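Local coordinates for protein profilin-2 (Acanthamoeba castellanii, PDB 1F2K) that binds actin monomers, holding back actin polymerization at high concentration and promoting it at low concentration, and binds PIP2, which limits IP3 and diacylglycerol formation, at residues L10-V16 with T108-V113; N47-D51 with I87-T91. All coordinates share one frame; numbering follows the deposited sequence.

Contact 1 of 2, residues L10-V16 with T108-V113; sequences LVGTGAV and TAANVV
Ala-15 meets Val-112 at the tightest point of this contact. The Ala-15 CB lies 3.2 Å from Val-112 CG2, closer than carbon atoms usually come. The backbones are also near here, with the CA atoms of Ala-15 and Ala-109 4.7 Å apart. The small methyl of Ala-109 lets the loop come in, and its CB sits 3.2 Å from the carbonyl O of Ala-15. Deeper in, Val-16 CG1 rests against two residues of the helix, 4.1 Å from both Ala-109 CB and Val-113 CG2. The Val-16 and Val-113 side chains meet there at about a right angle. Leu-10 closes this inner side by laying CD2 3.9 Å from Val-112 CG1.

The contact sets the end of helix 2-11 and the loop after it against helix 106-121; in profilins these terminal helices share one face of the antiparallel sheet. The chain leaves the first helix through a type I turn from Val-11 to Gly-14 and then brings Ala-15 and Val-16 against helix 106-121. Val-112 is near Lys-115, an actin-binding site.

The outer side is looser and more exposed. Thr-13 and Val-112 reach toward each other tip to tip, and Thr-13 OG1 stays 3.9 Å from Val-112 CG1. This hydroxyl serves the loop itself. With chi1 at 67°, OG1 stands between the backbone N and carbonyl carbon of its own residue. Thr-13 OG1 donates to Leu-10 O at 2.7 Å in the carbonyl plane, and accepts a nearly straight bond from Ala-15 N, forming an ST turn. Thr-108 CG2 touches the Ala-15 methyl at the more open end.

Contact 2 of 2, residues N47-D51 with I87-T91; sequences NAFKD and ITVKT
The C-terminal part of helix 39-50 stands off from the end of strand 84-90, and the nearest CA atoms, those of Phe-49 and Lys-90, are 7.6 Å apart. Side chains fill this gap, led by the Phe-49 ring. Lys-90 lies over one face of that ring. Lys-90 CB is 4.0 Å from the Phe-49 ring centroid and 18° off the ring normal, a CH-pi contact. The lysine chain is extended throughout, with CG anti to the backbone N (chi1 175°). It therefore runs back along the phenylalanine in the opposite direction, and Lys-90 CD ends up 3.7 Å from Phe-49 CB. The lysine touches the aromatic group mainly through its methylenes.

This is a helix packed on the profilin sheet, on the face opposite helix 106-121. Residues alternate along the strand: Thr-88 and Lys-90 point to helix 39-50, while Val-89 points away and packs on Val-113 and Ala-117 of helix 106-121. On the near side, Val-77 and Ile-95 from the two adjoining strands also touch the Phe-49 side chain.

Thr-88 meets the ring at its edge. Thr-88 OG1 lies near the ring plane, 3.3 Å from Phe-49 CZ. This buried hydroxyl is satisfied by a hydrogen bond with Val-77 O on the next strand. The outer end of the contact is polar and thin. Lys-50 CG comes within 4.4 Å of Lys-90 NZ, and Lys-50 NZ and Lys-90 NZ stay 6.2 Å apart. Their like charges probably disfavour a closer approach.

Contacts 1 and 2 lie on opposite sides of the chain's centre. Strand 84-90 belongs to contact 2 and turns its other face to helix 106-121 of contact 1. Both are largely buried, and each has a more exposed edge. Contact 1 joins the end of one terminal helix and its loop to the other terminal helix. Contact 2 joins a helix to the sheet across the other face. Contact 1 relies on small aliphatic groups set close together, whereas contact 2 spans a wider gap with one aromatic ring and a long lysine. They meet on the helix 106-121 side of the strand: Val-113 CG1 packs 3.5 Å from Val-89 CG2, and Ile-87 touches Ala-109, Ala-110 and Val-113.

Contact 1 of 2, residues L10-V16 with T108-V113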
loop_
_atom_site.group_PDB
_atom_site.type_symbol
_atom_site.label_atom_id
_atom_site.label_comp_id
_atom_site.label_asym_id
_atom_site.label_seq_id
_atom_site.Cartn_x
_atom_site.Cartn_y
_atom_site.Cartn_z
ATOM N N LEU A 10 -0.226 -9.976 5.416
ATOM C CA LEU A 10 0.611 -8.772 5.433
ATOM C C LEU A 10 1.252 -8.557 6.797
ATOM O O LEU A 10 2.407 -8.941 7.025
ATOM C CB LEU A 10 -0.210 -7.570 5.055
ATOM C CG LEU A 10 -0.638 -7.695 3.611
ATOM C CD1 LEU A 10 -1.514 -6.501 3.287
ATOM C CD2 LEU A 10 0.601 -7.794 2.698
ATOM N N VAL A 11 0.505 -8.012 7.738
ATOM C CA VAL A 11 1.112 -7.763 9.046
ATOM C C VAL A 11 1.637 -9.013 9.767
ATOM O O VAL A 11 2.775 -9.008 10.288
ATOM C CB VAL A 11 0.148 -7.004 9.959
ATOM C CG1 VAL A 11 0.791 -6.762 11.304
ATOM C CG2 VAL A 11 -0.274 -5.665 9.285
ATOM N N GLY A 12 0.853 -10.094 9.768
ATOM C CA GLY A 12 1.294 -11.289 10.458
ATOM C C GLY A 12 2.657 -11.879 10.057
ATOM O O GLY A 12 3.282 -12.659 10.809
ATOM N N THR A 13 3.131 -11.500 8.887
ATOM C CA THR A 13 4.371 -12.023 8.391
ATOM C C THR A 13 5.562 -11.390 8.995
ATOM O O THR A 13 6.596 -12.002 9.043
ATOM C CB THR A 13 4.544 -11.764 6.890
ATOM O OG1 THR A 13 4.686 -10.344 6.675
ATOM C CG2 THR A 13 3.362 -12.315 6.101
ATOM N N GLY A 14 5.441 -10.141 9.413
ATOM C CA GLY A 14 6.609 -9.441 9.938
ATOM C C GLY A 14 7.280 -8.479 8.943
ATOM O O GLY A 14 8.142 -7.686 9.324
ATOM N N ALA A 15 6.883 -8.549 7.671
ATOM C CA ALA A 15 7.443 -7.697 6.621
ATOM C C ALA A 15 6.916 -6.264 6.555
ATOM O O ALA A 15 7.569 -5.393 5.978
ATOM C CB ALA A 15 7.237 -8.360 5.280
ATOM N N VAL A 16 5.722 -6.021 7.089
ATOM C CA VAL A 16 5.191 -4.658 7.103
ATOM C C VAL A 16 4.730 -4.501 8.539
ATOM O O VAL A 16 4.350 -5.488 9.183
ATOM C CB VAL A 16 4.004 -4.465 6.121
ATOM C CG1 VAL A 16 4.428 -4.834 4.762
ATOM C CG2 VAL A 16 2.785 -5.301 6.545
ATOM N N THR A 108 12.038 -6.549 1.479
ATOM C CA THR A 108 11.363 -7.643 2.170
ATOM C C THR A 108 9.876 -7.298 2.170
ATOM O O THR A 108 9.011 -8.151 1.977
ATOM C CB THR A 108 11.834 -7.761 3.637
ATOM O OG1 THR A 108 13.129 -8.340 3.671
ATOM C CG2 THR A 108 10.911 -8.633 4.456
ATOM N N ALA A 109 9.585 -6.023 2.389
ATOM C CA ALA A 109 8.207 -5.605 2.430
ATOM C C ALA A 109 7.588 -5.634 1.032
ATOM O O ALA A 109 6.410 -5.947 0.905
ATOM C CB ALA A 109 8.104 -4.200 3.039
ATOM N N ALA A 110 8.379 -5.320 -0.004
ATOM C CA ALA A 110 7.855 -5.254 -1.356
ATOM C C ALA A 110 7.475 -6.653 -1.779
ATOM O O ALA A 110 6.470 -6.846 -2.434
ATOM C CB ALA A 110 8.921 -4.695 -2.318
ATOM N N ASN A 111 8.311 -7.624 -1.420
ATOM C CA ASN A 111 8.062 -9.013 -1.763
ATOM C C ASN A 111 6.721 -9.495 -1.151
ATOM O O ASN A 111 5.874 -10.057 -1.828
ATOM C CB ASN A 111 9.218 -9.902 -1.274
ATOM C CG ASN A 111 10.480 -9.750 -2.113
ATOM O OD1 ASN A 111 10.464 -9.122 -3.195
ATOM N ND2 ASN A 111 11.587 -10.348 -1.637
ATOM N N VAL A 112 6.509 -9.228 0.117
ATOM C CA VAL A 112 5.288 -9.681 0.714
ATOM C C VAL A 112 4.071 -9.090 0.029
ATOM O O VAL A 112 3.210 -9.835 -0.440
ATOM C CB VAL A 112 5.327 -9.379 2.223
ATOM C CG1 VAL A 112 4.011 -9.643 2.888
ATOM C CG2 VAL A 112 6.408 -10.293 2.850
ATOM N N VAL A 113 4.020 -7.763 -0.074
ATOM C CA VAL A 113 2.898 -7.089 -0.703
ATOM C C VAL A 113 2.650 -7.488 -2.150
ATOM O O VAL A 113 1.541 -7.773 -2.523
ATOM C CB VAL A 113 3.036 -5.533 -0.609
ATOM C CG1 VAL A 113 1.754 -4.846 -1.125
ATOM C CG2 VAL A 113 3.224 -5.128 0.824
#

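Contact 2 of 2, residues N47-D51 with I87-T91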
loop_
_atom_site.group_PDB
_atom_site.type_symbol
_atom_site.label_atom_id
_atom_site.label_comp_id
_atom_site.label_asym_id
_atom_site.label_seq_id
_atom_site.Cartn_x
_atom_site.Cartn_y
_atom_site.Cartn_z
ATOM N N ASN A 47 -5.593 7.379 -7.859
ATOM C CA ASN A 47 -5.378 8.128 -9.106
ATOM C C ASN A 47 -3.956 8.014 -9.657
ATOM O O ASN A 47 -3.770 7.943 -10.896
ATOM C CB ASN A 47 -5.712 9.609 -8.974
ATOM C CG ASN A 47 -5.493 10.370 -10.320
ATOM O OD1 ASN A 47 -6.290 10.241 -11.252
ATOM N ND2 ASN A 47 -4.392 11.130 -10.423
ATOM N N ALA A 48 -2.977 8.008 -8.736
ATOM C CA ALA A 48 -1.549 7.864 -9.052
ATOM C C ALA A 48 -1.214 6.739 -9.975
ATOM O O ALA A 48 -0.322 6.862 -10.810
ATOM C CB ALA A 48 -0.740 7.707 -7.768
ATOM N N PHE A 49 -1.914 5.620 -9.812
ATOM C CA PHE A 49 -1.695 4.442 -10.649
ATOM C C PHE A 49 -2.055 4.774 -12.090
ATOM O O PHE A 49 -1.469 4.232 -13.024
ATOM C CB PHE A 49 -2.544 3.256 -10.131
ATOM C CG PHE A 49 -2.043 2.690 -8.832
ATOM C CD1 PHE A 49 -0.901 1.897 -8.813
ATOM C CD2 PHE A 49 -2.599 3.081 -7.620
ATOM C CE1 PHE A 49 -0.304 1.516 -7.620
ATOM C CE2 PHE A 49 -1.988 2.696 -6.378
ATOM C CZ PHE A 49 -0.850 1.926 -6.389
ATOM N N LYS A 50 -3.036 5.658 -12.250
ATOM C CA LYS A 50 -3.501 6.083 -13.567
ATOM C C LYS A 50 -2.601 7.213 -14.072
ATOM O O LYS A 50 -2.118 7.154 -15.205
ATOM C CB LYS A 50 -4.949 6.589 -13.495
ATOM C CG LYS A 50 -6.021 5.510 -13.293
ATOM C CD LYS A 50 -6.792 5.122 -14.573
ATOM C CE LYS A 50 -5.949 4.300 -15.577
ATOM N NZ LYS A 50 -5.257 5.145 -16.634
ATOM N N ASP A 51 -2.380 8.225 -13.221
ATOM C CA ASP A 51 -1.536 9.379 -13.540
ATOM C C ASP A 51 -0.614 9.767 -12.384
ATOM O O ASP A 51 -1.016 10.444 -11.433
ATOM C CB ASP A 51 -2.402 10.575 -13.891
ATOM C CG ASP A 51 -1.589 11.783 -14.349
ATOM O OD1 ASP A 51 -2.204 12.860 -14.507
ATOM O OD2 ASP A 51 -0.357 11.663 -14.566
ATOM N N ILE A 87 4.798 0.257 0.754
ATOM C CA ILE A 87 4.716 -0.461 -0.530
ATOM C C ILE A 87 3.239 -0.528 -0.926
ATOM O O ILE A 87 2.433 -1.052 -0.146
ATOM C CB ILE A 87 5.212 -1.909 -0.396
ATOM C CG1 ILE A 87 6.622 -1.941 0.189
ATOM C CG2 ILE A 87 5.207 -2.572 -1.718
ATOM C CD1 ILE A 87 7.701 -1.379 -0.701
ATOM N N THR A 88 2.841 0.025 -2.075
ATOM C CA THR A 88 1.418 -0.119 -2.441
ATOM C C THR A 88 1.403 -0.770 -3.778
ATOM O O THR A 88 2.277 -0.518 -4.574
ATOM C CB THR A 88 0.626 1.195 -2.493
ATOM O OG1 THR A 88 1.027 1.961 -3.625
ATOM C CG2 THR A 88 0.843 1.972 -1.208
ATOM N N VAL A 89 0.430 -1.651 -3.979
ATOM C CA VAL A 89 0.263 -2.410 -5.216
ATOM C C VAL A 89 -1.203 -2.446 -5.576
ATOM O O VAL A 89 -2.060 -2.537 -4.669
ATOM C CB VAL A 89 0.730 -3.857 -5.060
ATOM C CG1 VAL A 89 0.726 -4.571 -6.434
ATOM C CG2 VAL A 89 2.088 -3.880 -4.444
ATOM N N LYS A 90 -1.469 -2.376 -6.887
ATOM C CA LYS A 90 -2.821 -2.362 -7.439
ATOM C C LYS A 90 -3.323 -3.656 -8.051
ATOM O O LYS A 90 -2.692 -4.208 -8.983
ATOM C CB LYS A 90 -2.935 -1.278 -8.502
ATOM C CG LYS A 90 -4.285 -1.243 -9.237
ATOM C CD LYS A 90 -4.296 -0.016 -10.146
ATOM C CE LYS A 90 -5.534 0.112 -11.033
ATOM N NZ LYS A 90 -5.574 1.439 -11.730
ATOM N N THR A 91 -4.456 -4.148 -7.542
ATOM C CA THR A 91 -5.047 -5.377 -8.107
ATOM C C THR A 91 -6.254 -4.960 -8.959
ATOM O O THR A 91 -6.513 -3.768 -9.147
ATOM C CB THR A 91 -5.520 -6.310 -7.031
ATOM O OG1 THR A 91 -6.639 -5.733 -6.353
ATOM C CG2 THR A 91 -4.410 -6.522 -6.023
#